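PDB 1T4W: transcription factor cep-1 from Caenorhabditis elegans, which activates transcription by binding the same DNA consensus sequence as p53, promotes apoptosis under genotoxic and other stress, and helps ensure proper meiotic chromosome segregation. Local coordinates for residues V43-D48 with P126-A131; E28-T33 with I172-I177; F101-S106 with S118-I123. All blocks are in the same frame, centred on the assembly; numbering follows the deposited sequence.

Contact 1 (V43-D48 with P126-A131); sequences VKWKLD and PGAVQA
Trp-45 lays its indole over the backbone of Val-129 and Gln-130, where strand 39-46 runs antiparallel to the start of strand 130-137. From CB, the first torsion (chi1 58°) sets CG between the backbone N and the carbonyl carbon and brings the ring over the neighbouring chain. CG and CD2 lie above the Val-129 carbonyl group. NE1 and CE2 pass over Val-129 CA, whose C-H meets the five-membered ring of Trp-45 in a CH-pi contact, CA to centroid 3.8 Å. Trp-45 NE1 also makes a weak, bent hydrogen bond to Ala-128 O (3.1 Å). Farther out, CZ2 passes nearest Ala-128 O, Trp-45 CH2 sits 3.6 Å from Gln-130 N, and Trp-45 CZ3 reaches Ala-131 CB at 4.1 Å. The peptide against this face is held by the ladder itself. Val-43 and Ala-131 form a hydrogen-bonded pair, with Val-43 N to Ala-131 O at 2.7 Å, and Trp-45 N follows with a bond to Val-129 O (3.1 Å). On the other side of the sheet, Lys-44 CE lies 3.1 Å from Gln-130 OE1, while Gln-130 NE2 is bonded to Asn-132. Strand 3-8 flanks strand 39-46 on its other edge, and the indole also touches Leu-159 of strand 152-160 and Leu-168 of strand 166-177, packing between the two sheets of the p53-like beta sandwich of the DNA-binding domain.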
loop_
_atom_site.group_PDB
_atom_site.type_symbol
_atom_site.label_atom_id
_atom_site.label_comp_id
_atom_site.label_asym_id
_atom_site.label_seq_id
_atom_site.Cartn_x
_atom_site.Cartn_y
_atom_site.Cartn_z
ATOM N N VAL A 43 -8.051 -1.385 -6.155
ATOM C CA VAL A 43 -8.103 -2.693 -5.497
ATOM C C VAL A 43 -9.304 -3.445 -6.100
ATOM O O VAL A 43 -10.410 -2.923 -6.124
ATOM C CB VAL A 43 -8.290 -2.562 -3.961
ATOM C CG1 VAL A 43 -8.409 -3.973 -3.318
ATOM C CG2 VAL A 43 -7.088 -1.792 -3.348
ATOM N N LYS A 44 -9.080 -4.658 -6.595
ATOM C CA LYS A 44 -10.164 -5.419 -7.203
ATOM C C LYS A 44 -10.263 -6.799 -6.574
ATOM O O LYS A 44 -9.268 -7.342 -6.080
ATOM C CB LYS A 44 -9.925 -5.563 -8.719
ATOM C CG LYS A 44 -10.000 -4.246 -9.506
ATOM C CD LYS A 44 -9.569 -4.471 -10.952
ATOM C CE LYS A 44 -9.779 -3.226 -11.829
ATOM N NZ LYS A 44 -9.425 -3.496 -13.267
ATOM N N TRP A 45 -11.463 -7.364 -6.576
ATOM C CA TRP A 45 -11.636 -8.700 -6.028
ATOM C C TRP A 45 -12.851 -9.422 -6.595
ATOM O O TRP A 45 -13.734 -8.808 -7.186
ATOM C CB TRP A 45 -11.745 -8.659 -4.490
ATOM C CG TRP A 45 -12.872 -7.810 -3.940
ATOM C CD1 TRP A 45 -14.159 -8.211 -3.677
ATOM C CD2 TRP A 45 -12.826 -6.405 -3.649
ATOM N NE1 TRP A 45 -14.914 -7.145 -3.246
ATOM C CE2 TRP A 45 -14.125 -6.023 -3.222
ATOM C CE3 TRP A 45 -11.814 -5.433 -3.712
ATOM C CZ2 TRP A 45 -14.440 -4.708 -2.857
ATOM C CZ3 TRP A 45 -12.121 -4.121 -3.352
ATOM C CH2 TRP A 45 -13.432 -3.768 -2.927
ATOM N N LYS A 46 -12.852 -10.740 -6.423
ATOM C CA LYS A 46 -13.959 -11.589 -6.814
ATOM C C LYS A 46 -14.290 -12.410 -5.562
ATOM O O LYS A 46 -13.408 -13.013 -4.942
ATOM C CB LYS A 46 -13.595 -12.527 -7.951
ATOM C CG LYS A 46 -14.801 -13.339 -8.403
ATOM C CD LYS A 46 -14.451 -14.805 -8.513
ATOM C CE LYS A 46 -15.704 -15.670 -8.605
ATOM N NZ LYS A 46 -15.350 -17.117 -8.694
ATOM N N LEU A 47 -15.560 -12.413 -5.187
ATOM C CA LEU A 47 -15.992 -13.130 -3.998
ATOM C C LEU A 47 -16.669 -14.451 -4.277
ATOM O O LEU A 47 -17.173 -14.695 -5.368
ATOM C CB LEU A 47 -16.944 -12.262 -3.188
ATOM C CG LEU A 47 -16.283 -11.066 -2.508
ATOM C CD1 LEU A 47 -17.342 -10.209 -1.837
ATOM C CD2 LEU A 47 -15.259 -11.569 -1.506
ATOM N N ASP A 48 -16.674 -15.308 -3.267
ATOM C CA ASP A 48 -17.311 -16.599 -3.388
ATOM C C ASP A 48 -18.798 -16.449 -3.118
ATOM O O ASP A 48 -19.333 -15.339 -3.026
ATOM C CB ASP A 48 -16.685 -17.601 -2.414
ATOM C CG ASP A 48 -16.457 -17.012 -1.036
ATOM O OD1 ASP A 48 -15.551 -16.159 -0.886
ATOM O OD2 ASP A 48 -17.189 -17.394 -0.102
ATOM N N PRO A 126 -22.659 -4.002 -0.034
ATOM C CA PRO A 126 -22.803 -5.330 -0.623
ATOM C C PRO A 126 -22.708 -5.174 -2.116
ATOM O O PRO A 126 -23.247 -4.222 -2.680
ATOM C CB PRO A 126 -24.199 -5.762 -0.170
ATOM C CG PRO A 126 -24.371 -5.026 1.133
ATOM C CD PRO A 126 -23.837 -3.665 0.786
ATOM N N GLY A 127 -22.000 -6.093 -2.746
ATOM C CA GLY A 127 -21.841 -6.044 -4.182
ATOM C C GLY A 127 -20.634 -5.257 -4.677
ATOM O O GLY A 127 -20.304 -5.344 -5.856
ATOM N N ALA A 128 -19.977 -4.475 -3.819
ATOM C CA ALA A 128 -18.817 -3.722 -4.296
ATOM C C ALA A 128 -17.718 -4.728 -4.648
ATOM O O ALA A 128 -17.516 -5.708 -3.931
ATOM C CB ALA A 128 -18.340 -2.740 -3.222
ATOM N N VAL A 129 -17.028 -4.517 -5.764
ATOM C CA VAL A 129 -15.964 -5.438 -6.174
ATOM C C VAL A 129 -14.680 -4.684 -6.538
ATOM O O VAL A 129 -13.733 -5.261 -7.071
ATOM C CB VAL A 129 -16.396 -6.298 -7.384
ATOM C CG1 VAL A 129 -17.574 -7.215 -6.997
ATOM C CG2 VAL A 129 -16.807 -5.377 -8.549
ATOM N N GLN A 130 -14.651 -3.389 -6.257
ATOM C CA GLN A 130 -13.458 -2.608 -6.563
ATOM C C GLN A 130 -13.383 -1.407 -5.657
ATOM O O GLN A 130 -14.390 -0.931 -5.144
ATOM C CB GLN A 130 -13.472 -2.131 -8.029
ATOM C CG GLN A 130 -12.159 -1.464 -8.502
ATOM C CD GLN A 130 -12.089 -1.315 -10.022
ATOM O OE1 GLN A 130 -12.529 -2.194 -10.744
ATOM N NE2 GLN A 130 -11.516 -0.212 -10.506
ATOM N N ALA A 131 -12.173 -0.931 -5.414
ATOM C CA ALA A 131 -12.041 0.262 -4.612
ATOM C C ALA A 131 -10.952 1.075 -5.272
ATOM O O ALA A 131 -9.854 0.568 -5.515
ATOM C CB ALA A 131 -11.652 -0.075 -3.177
#

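Contact 2 (E28-T33 with I172-I177); sequences EKYLWT and IKQVRI
Tyr-30 and Lys-173 extend together, which brings Lys-173 NZ to Tyr-30 OH in a hydrogen bond of 2.8 Å. The lysine chain bends at its second torsion (chi2 -102°), running its CD and CE past the phenol oxygen. Glu-28 crosses the same lysine at a slant, Glu-28 OE1 lying against CE and 4.1 Å from Lys-173 NZ, beyond salt-bridge range though the opposite charges probably attract. Gln-174 meets the tyrosine at its rim: Gln-174 NE2 lies near the ring plane, 3.6 Å from Tyr-30 CD2, with the amide plane turned 75° from the ring. Beneath these side chains, strands 29-33 and 174-177 run parallel, a pairing within the larger, mixed sheet of the p53-like sandwich that is otherwise antiparallel. Leu-31 N donates to Gln-174 O (2.9 Å) and Leu-31 O accepts from Arg-176 N (2.8 Å). Trp-32 and Arg-176 cross with ring and guanidinium planes 72° apart; Trp-32 CD1 approaches Arg-176 CB to 3.8 Å, and one water accepts from both Trp-32 NE1 and Arg-176 NH1. Phe-188 of helix 181-194 meets the rings of Tyr-30 and Trp-32 on this face, while Arg-176 also forms a salt bridge with Glu-141. On the opposite face, which carries Leu-31, Val-175, Thr-33 and Ile-177, the branched ends of Leu-31 and Val-175 pack together, Leu-31 CD2 to Val-175 CG1 4.1 Å.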
loop_
_atom_site.group_PDB
_atom_site.type_symbol
_atom_site.label_atom_id
_atom_site.label_comp_id
_atom_site.label_asym_id
_atom_site.label_seq_id
_atom_site.Cartn_x
_atom_site.Cartn_y
_atom_site.Cartn_z
ATOM N N GLU A 28 5.889 -10.416 -8.435
ATOM C CA GLU A 28 5.552 -9.621 -7.270
ATOM C C GLU A 28 5.546 -8.167 -7.723
ATOM O O GLU A 28 6.243 -7.799 -8.679
ATOM C CB GLU A 28 6.581 -9.878 -6.185
ATOM C CG GLU A 28 6.616 -11.354 -5.835
ATOM C CD GLU A 28 7.345 -11.643 -4.551
ATOM O OE1 GLU A 28 8.579 -11.418 -4.488
ATOM O OE2 GLU A 28 6.671 -12.100 -3.601
ATOM N N LYS A 29 4.770 -7.335 -7.041
ATOM C CA LYS A 29 4.628 -5.945 -7.441
ATOM C C LYS A 29 5.508 -4.940 -6.726
ATOM O O LYS A 29 5.635 -4.971 -5.504
ATOM C CB LYS A 29 3.167 -5.563 -7.314
ATOM C CG LYS A 29 2.286 -6.600 -8.010
ATOM C CD LYS A 29 0.844 -6.234 -7.966
ATOM C CE LYS A 29 0.030 -7.262 -8.752
ATOM N NZ LYS A 29 -1.385 -6.955 -8.566
ATOM N N TYR A 30 6.090 -4.034 -7.506
ATOM C CA TYR A 30 6.988 -3.004 -6.975
ATOM C C TYR A 30 6.558 -1.607 -7.378
ATOM O O TYR A 30 6.231 -1.341 -8.534
ATOM C CB TYR A 30 8.421 -3.230 -7.474
ATOM C CG TYR A 30 9.059 -4.510 -6.979
ATOM C CD1 TYR A 30 8.540 -5.756 -7.332
ATOM C CD2 TYR A 30 10.174 -4.471 -6.138
ATOM C CE1 TYR A 30 9.114 -6.936 -6.859
ATOM C CE2 TYR A 30 10.757 -5.640 -5.661
ATOM C CZ TYR A 30 10.224 -6.866 -6.025
ATOM O OH TYR A 30 10.824 -8.013 -5.574
ATOM N N LEU A 31 6.561 -0.706 -6.409
ATOM C CA LEU A 31 6.206 0.682 -6.666
ATOM C C LEU A 31 7.323 1.628 -6.200
ATOM O O LEU A 31 7.902 1.437 -5.130
ATOM C CB LEU A 31 4.913 1.063 -5.920
ATOM C CG LEU A 31 4.607 2.571 -5.854
ATOM C CD1 LEU A 31 4.108 3.056 -7.215
ATOM C CD2 LEU A 31 3.543 2.840 -4.776
ATOM N N TRP A 32 7.635 2.626 -7.019
ATOM C CA TRP A 32 8.609 3.648 -6.638
ATOM C C TRP A 32 7.827 4.923 -6.865
ATOM O O TRP A 32 7.179 5.063 -7.902
ATOM C CB TRP A 32 9.846 3.657 -7.550
ATOM C CG TRP A 32 10.666 2.377 -7.522
ATOM C CD1 TRP A 32 11.789 2.124 -6.781
ATOM C CD2 TRP A 32 10.408 1.196 -8.277
ATOM N NE1 TRP A 32 12.255 0.854 -7.038
ATOM C CE2 TRP A 32 11.421 0.261 -7.951
ATOM C CE3 TRP A 32 9.412 0.833 -9.196
ATOM C CZ2 TRP A 32 11.468 -1.017 -8.514
ATOM C CZ3 TRP A 32 9.459 -0.438 -9.757
ATOM C CH2 TRP A 32 10.484 -1.347 -9.415
ATOM N N THR A 33 7.873 5.845 -5.910
ATOM C CA THR A 33 7.154 7.123 -6.057
ATOM C C THR A 33 7.856 8.189 -5.228
ATOM O O THR A 33 8.596 7.864 -4.299
ATOM C CB THR A 33 5.682 6.998 -5.542
ATOM O OG1 THR A 33 5.034 8.279 -5.542
ATOM C CG2 THR A 33 5.670 6.438 -4.124
ATOM N N ILE A 172 1.451 -4.784 -2.272
ATOM C CA ILE A 172 2.496 -4.381 -3.192
ATOM C C ILE A 172 3.726 -4.768 -2.358
ATOM O O ILE A 172 4.005 -4.187 -1.304
ATOM C CB ILE A 172 2.486 -2.898 -3.457
ATOM C CG1 ILE A 172 1.231 -2.560 -4.279
ATOM C CG2 ILE A 172 3.779 -2.502 -4.245
ATOM C CD1 ILE A 172 1.018 -1.093 -4.517
ATOM N N LYS A 173 4.416 -5.789 -2.832
ATOM C CA LYS A 173 5.564 -6.366 -2.145
ATOM C C LYS A 173 6.622 -5.374 -1.708
ATOM O O LYS A 173 7.155 -5.460 -0.600
ATOM C CB LYS A 173 6.144 -7.468 -3.044
ATOM C CG LYS A 173 7.182 -8.367 -2.394
ATOM C CD LYS A 173 8.544 -7.957 -2.831
ATOM C CE LYS A 173 9.631 -8.932 -2.350
ATOM N NZ LYS A 173 10.961 -8.468 -2.860
ATOM N N GLN A 174 6.955 -4.431 -2.572
ATOM C CA GLN A 174 7.924 -3.428 -2.175
ATOM C C GLN A 174 7.548 -2.059 -2.696
ATOM O O GLN A 174 7.286 -1.881 -3.885
ATOM C CB GLN A 174 9.352 -3.765 -2.659
ATOM C CG GLN A 174 10.325 -2.591 -2.469
ATOM C CD GLN A 174 11.686 -2.863 -3.077
ATOM O OE1 GLN A 174 12.391 -3.730 -2.597
ATOM N NE2 GLN A 174 12.051 -2.137 -4.153
ATOM N N VAL A 175 7.537 -1.101 -1.779
ATOM C CA VAL A 175 7.260 0.277 -2.095
ATOM C C VAL A 175 8.484 1.088 -1.665
ATOM O O VAL A 175 8.981 0.960 -0.529
ATOM C CB VAL A 175 6.020 0.791 -1.328
ATOM C CG1 VAL A 175 5.888 2.294 -1.514
ATOM C CG2 VAL A 175 4.764 0.086 -1.824
ATOM N N ARG A 176 8.999 1.906 -2.571
ATOM C CA ARG A 176 10.128 2.748 -2.210
ATOM C C ARG A 176 9.766 4.194 -2.490
ATOM O O ARG A 176 9.242 4.506 -3.551
ATOM C CB ARG A 176 11.393 2.348 -2.988
ATOM C CG ARG A 176 12.036 1.075 -2.485
ATOM C CD ARG A 176 13.417 0.876 -3.124
ATOM N NE ARG A 176 14.362 1.878 -2.639
ATOM C CZ ARG A 176 15.454 2.254 -3.287
ATOM N NH1 ARG A 176 15.751 1.715 -4.461
ATOM N NH2 ARG A 176 16.256 3.161 -2.754
ATOM N N ILE A 177 10.020 5.064 -1.519
ATOM C CA ILE A 177 9.721 6.479 -1.656
ATOM C C ILE A 177 11.092 7.138 -1.801
ATOM O O ILE A 177 11.841 7.291 -0.833
ATOM C CB ILE A 177 8.940 6.982 -0.424
ATOM C CG1 ILE A 177 7.633 6.181 -0.285
ATOM C CG2 ILE A 177 8.584 8.455 -0.607
ATOM C CD1 ILE A 177 7.389 5.644 1.089
HETATM O O HOH W 1 3.105 -8.075 -4.806
HETATM O O HOH W 2 10.021 -0.656 -5.048
HETATM O O HOH W 3 14.682 -0.297 -6.051
#

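Contact 3 (F101-S106 with S118-I123); sequences FYIRNS and STFTLI
Phe-101 and Phe-120 reach each other through different first torsions: chi1 of Phe-101 (69°) places its ring between the backbone N and the carbonyl carbon, whereas that of Phe-120 (-81°) sets CG anti to the carbonyl carbon. The two side chains, coming from facing strands, overlap in passing, and the edge of Phe-120 is presented to the face of Phe-101. This is an offset edge-to-face pair, centroids 5.3 Å apart and planes at 65°, with Phe-120 CD1 only 3.5 Å from Phe-101 CE2. Ile-103 takes up a face of the Phe-120 ring, Ile-103 CG1 lying 3.8 Å from the centroid in a CH-pi contact. Toward the far end of the ring, Phe-120 CE1 approaches Phe-101 O at 3.3 Å, and Phe-120 CZ comes to 3.9 Å from Tyr-102 CA. At the ends of the contact, Ser-118 OG lies near Phe-101 CE1, and Ser-106 OG meets Leu-122 CD2 at 3.9 Å. The two strands belong to different sheets, their axes 8.5 Å apart at closest approach, and the phenylalanines fill the interior of the sandwich between them; Tyr-112 also meets the Phe-120 ring. Ser-118 OG is bonded to Tyr-112 OH and Ser-99 OG, and Ser-106 OG to His-108 O; with no hydrogen bond across the two segments, what joins them is aromatic and aliphatic packing.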
loop_
_atom_site.group_PDB
_atom_site.type_symbol
_atom_site.label_atom_id
_atom_site.label_comp_id
_atom_site.label_asym_id
_atom_site.label_seq_id
_atom_site.Cartn_x
_atom_site.Cartn_y
_atom_site.Cartn_z
ATOM N N PHE A 101 1.157 7.814 5.751
ATOM C CA PHE A 101 0.412 7.945 4.501
ATOM C C PHE A 101 -1.031 8.385 4.682
ATOM O O PHE A 101 -1.593 8.265 5.764
ATOM C CB PHE A 101 0.424 6.604 3.753
ATOM C CG PHE A 101 -0.386 5.523 4.427
ATOM C CD1 PHE A 101 0.018 4.986 5.637
ATOM C CD2 PHE A 101 -1.573 5.060 3.853
ATOM C CE1 PHE A 101 -0.743 3.997 6.286
ATOM C CE2 PHE A 101 -2.342 4.074 4.478
ATOM C CZ PHE A 101 -1.924 3.538 5.700
ATOM N N TYR A 102 -1.632 8.871 3.601
ATOM C CA TYR A 102 -3.024 9.314 3.616
ATOM C C TYR A 102 -3.760 8.827 2.364
ATOM O O TYR A 102 -3.144 8.439 1.363
ATOM C CB TYR A 102 -3.104 10.844 3.699
ATOM C CG TYR A 102 -2.351 11.419 4.882
ATOM C CD1 TYR A 102 -0.982 11.711 4.797
ATOM C CD2 TYR A 102 -2.992 11.608 6.112
ATOM C CE1 TYR A 102 -0.273 12.172 5.913
ATOM C CE2 TYR A 102 -2.298 12.058 7.221
ATOM C CZ TYR A 102 -0.937 12.334 7.118
ATOM O OH TYR A 102 -0.259 12.720 8.244
ATOM N N ILE A 103 -5.085 8.858 2.437
ATOM C CA ILE A 103 -5.947 8.418 1.354
ATOM C C ILE A 103 -6.733 9.625 0.840
ATOM O O ILE A 103 -7.382 10.333 1.615
ATOM C CB ILE A 103 -6.924 7.324 1.884
ATOM C CG1 ILE A 103 -6.113 6.172 2.496
ATOM C CG2 ILE A 103 -7.850 6.828 0.766
ATOM C CD1 ILE A 103 -5.160 5.483 1.528
ATOM N N ARG A 104 -6.670 9.864 -0.466
ATOM C CA ARG A 104 -7.368 10.994 -1.070
ATOM C C ARG A 104 -8.158 10.534 -2.294
ATOM O O ARG A 104 -7.873 9.478 -2.889
ATOM C CB ARG A 104 -6.363 12.079 -1.489
ATOM C CG ARG A 104 -5.475 12.609 -0.352
ATOM C CD ARG A 104 -6.269 13.424 0.667
ATOM N NE ARG A 104 -6.817 14.653 0.089
ATOM C CZ ARG A 104 -6.141 15.791 -0.048
ATOM N NH1 ARG A 104 -4.879 15.875 0.351
ATOM N NH2 ARG A 104 -6.728 16.851 -0.586
ATOM N N ASN A 105 -9.133 11.348 -2.677
ATOM C CA ASN A 105 -9.987 11.057 -3.821
ATOM C C ASN A 105 -10.505 9.636 -3.736
ATOM O O ASN A 105 -10.518 8.909 -4.723
ATOM C CB ASN A 105 -9.213 11.261 -5.129
ATOM C CG ASN A 105 -8.719 12.683 -5.275
ATOM O OD1 ASN A 105 -9.505 13.628 -5.189
ATOM N ND2 ASN A 105 -7.418 12.850 -5.480
ATOM N N SER A 106 -10.945 9.250 -2.544
ATOM C CA SER A 106 -11.464 7.910 -2.345
ATOM C C SER A 106 -12.908 7.884 -2.760
ATOM O O SER A 106 -13.716 8.720 -2.299
ATOM C CB SER A 106 -11.377 7.512 -0.861
ATOM O OG SER A 106 -11.926 6.218 -0.668
ATOM N N SER A 118 -1.529 1.800 12.131
ATOM C CA SER A 118 -2.092 2.834 11.260
ATOM C C SER A 118 -2.905 2.177 10.118
ATOM O O SER A 118 -2.359 1.531 9.229
ATOM C CB SER A 118 -0.957 3.694 10.703
ATOM O OG SER A 118 -1.457 4.837 10.035
ATOM N N THR A 119 -4.216 2.353 10.148
ATOM C CA THR A 119 -5.086 1.721 9.171
ATOM C C THR A 119 -6.221 2.611 8.691
ATOM O O THR A 119 -6.904 3.236 9.501
ATOM C CB THR A 119 -5.754 0.454 9.782
ATOM O OG1 THR A 119 -4.745 -0.452 10.237
ATOM C CG2 THR A 119 -6.665 -0.243 8.753
ATOM N N PHE A 120 -6.425 2.662 7.377
ATOM C CA PHE A 120 -7.548 3.404 6.829
ATOM C C PHE A 120 -8.535 2.308 6.461
ATOM O O PHE A 120 -8.172 1.327 5.800
ATOM C CB PHE A 120 -7.163 4.205 5.582
ATOM C CG PHE A 120 -6.472 5.517 5.890
ATOM C CD1 PHE A 120 -5.100 5.565 6.133
ATOM C CD2 PHE A 120 -7.206 6.689 5.989
ATOM C CE1 PHE A 120 -4.471 6.774 6.482
ATOM C CE2 PHE A 120 -6.591 7.903 6.339
ATOM C CZ PHE A 120 -5.218 7.937 6.587
ATOM N N THR A 121 -9.766 2.445 6.933
ATOM C CA THR A 121 -10.808 1.474 6.631
ATOM C C THR A 121 -11.853 2.054 5.712
ATOM O O THR A 121 -12.545 3.033 6.049
ATOM C CB THR A 121 -11.510 0.968 7.905
ATOM O OG1 THR A 121 -10.551 0.325 8.752
ATOM C CG2 THR A 121 -12.607 -0.047 7.549
ATOM N N LEU A 122 -11.987 1.443 4.547
ATOM C CA LEU A 122 -12.974 1.892 3.586
ATOM C C LEU A 122 -14.281 1.189 3.896
ATOM O O LEU A 122 -14.304 -0.036 4.030
ATOM C CB LEU A 122 -12.560 1.517 2.161
ATOM C CG LEU A 122 -11.215 2.006 1.648
ATOM C CD1 LEU A 122 -11.127 1.718 0.141
ATOM C CD2 LEU A 122 -11.065 3.474 1.916
ATOM N N ILE A 123 -15.362 1.954 4.013
ATOM C CA ILE A 123 -16.670 1.358 4.275
ATOM C C ILE A 123 -17.343 1.204 2.938
ATOM O O ILE A 123 -17.566 2.183 2.225
ATOM C CB ILE A 123 -17.558 2.240 5.183
ATOM C CG1 ILE A 123 -17.016 2.241 6.614
ATOM C CG2 ILE A 123 -18.971 1.704 5.196
ATOM C CD1 ILE A 123 -15.728 3.030 6.807
#

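In the fold
From the N terminus, the chain first enters contact 2 at strand 29-33, whose partner segment, 172-177, begins 139 residues after Thr-33; this pairing closes a loop that holds both other contacts. Strand 39-46 follows at once and opens contact 1, completed by the start of strand 130-137. Within that loop, 101-106 and 118-123 form contact 3, the shortest closure, so the three nest without crossing. Contact 1 ties two neighbouring strands of the four-stranded sheet, contact 2 two strands of the larger mixed sheet, and contact 3 joins the sheets. Contacts 1 and 3 touch through Ala-131 and Leu-122; contact 2 stays about 8 Å from each, nearest atoms.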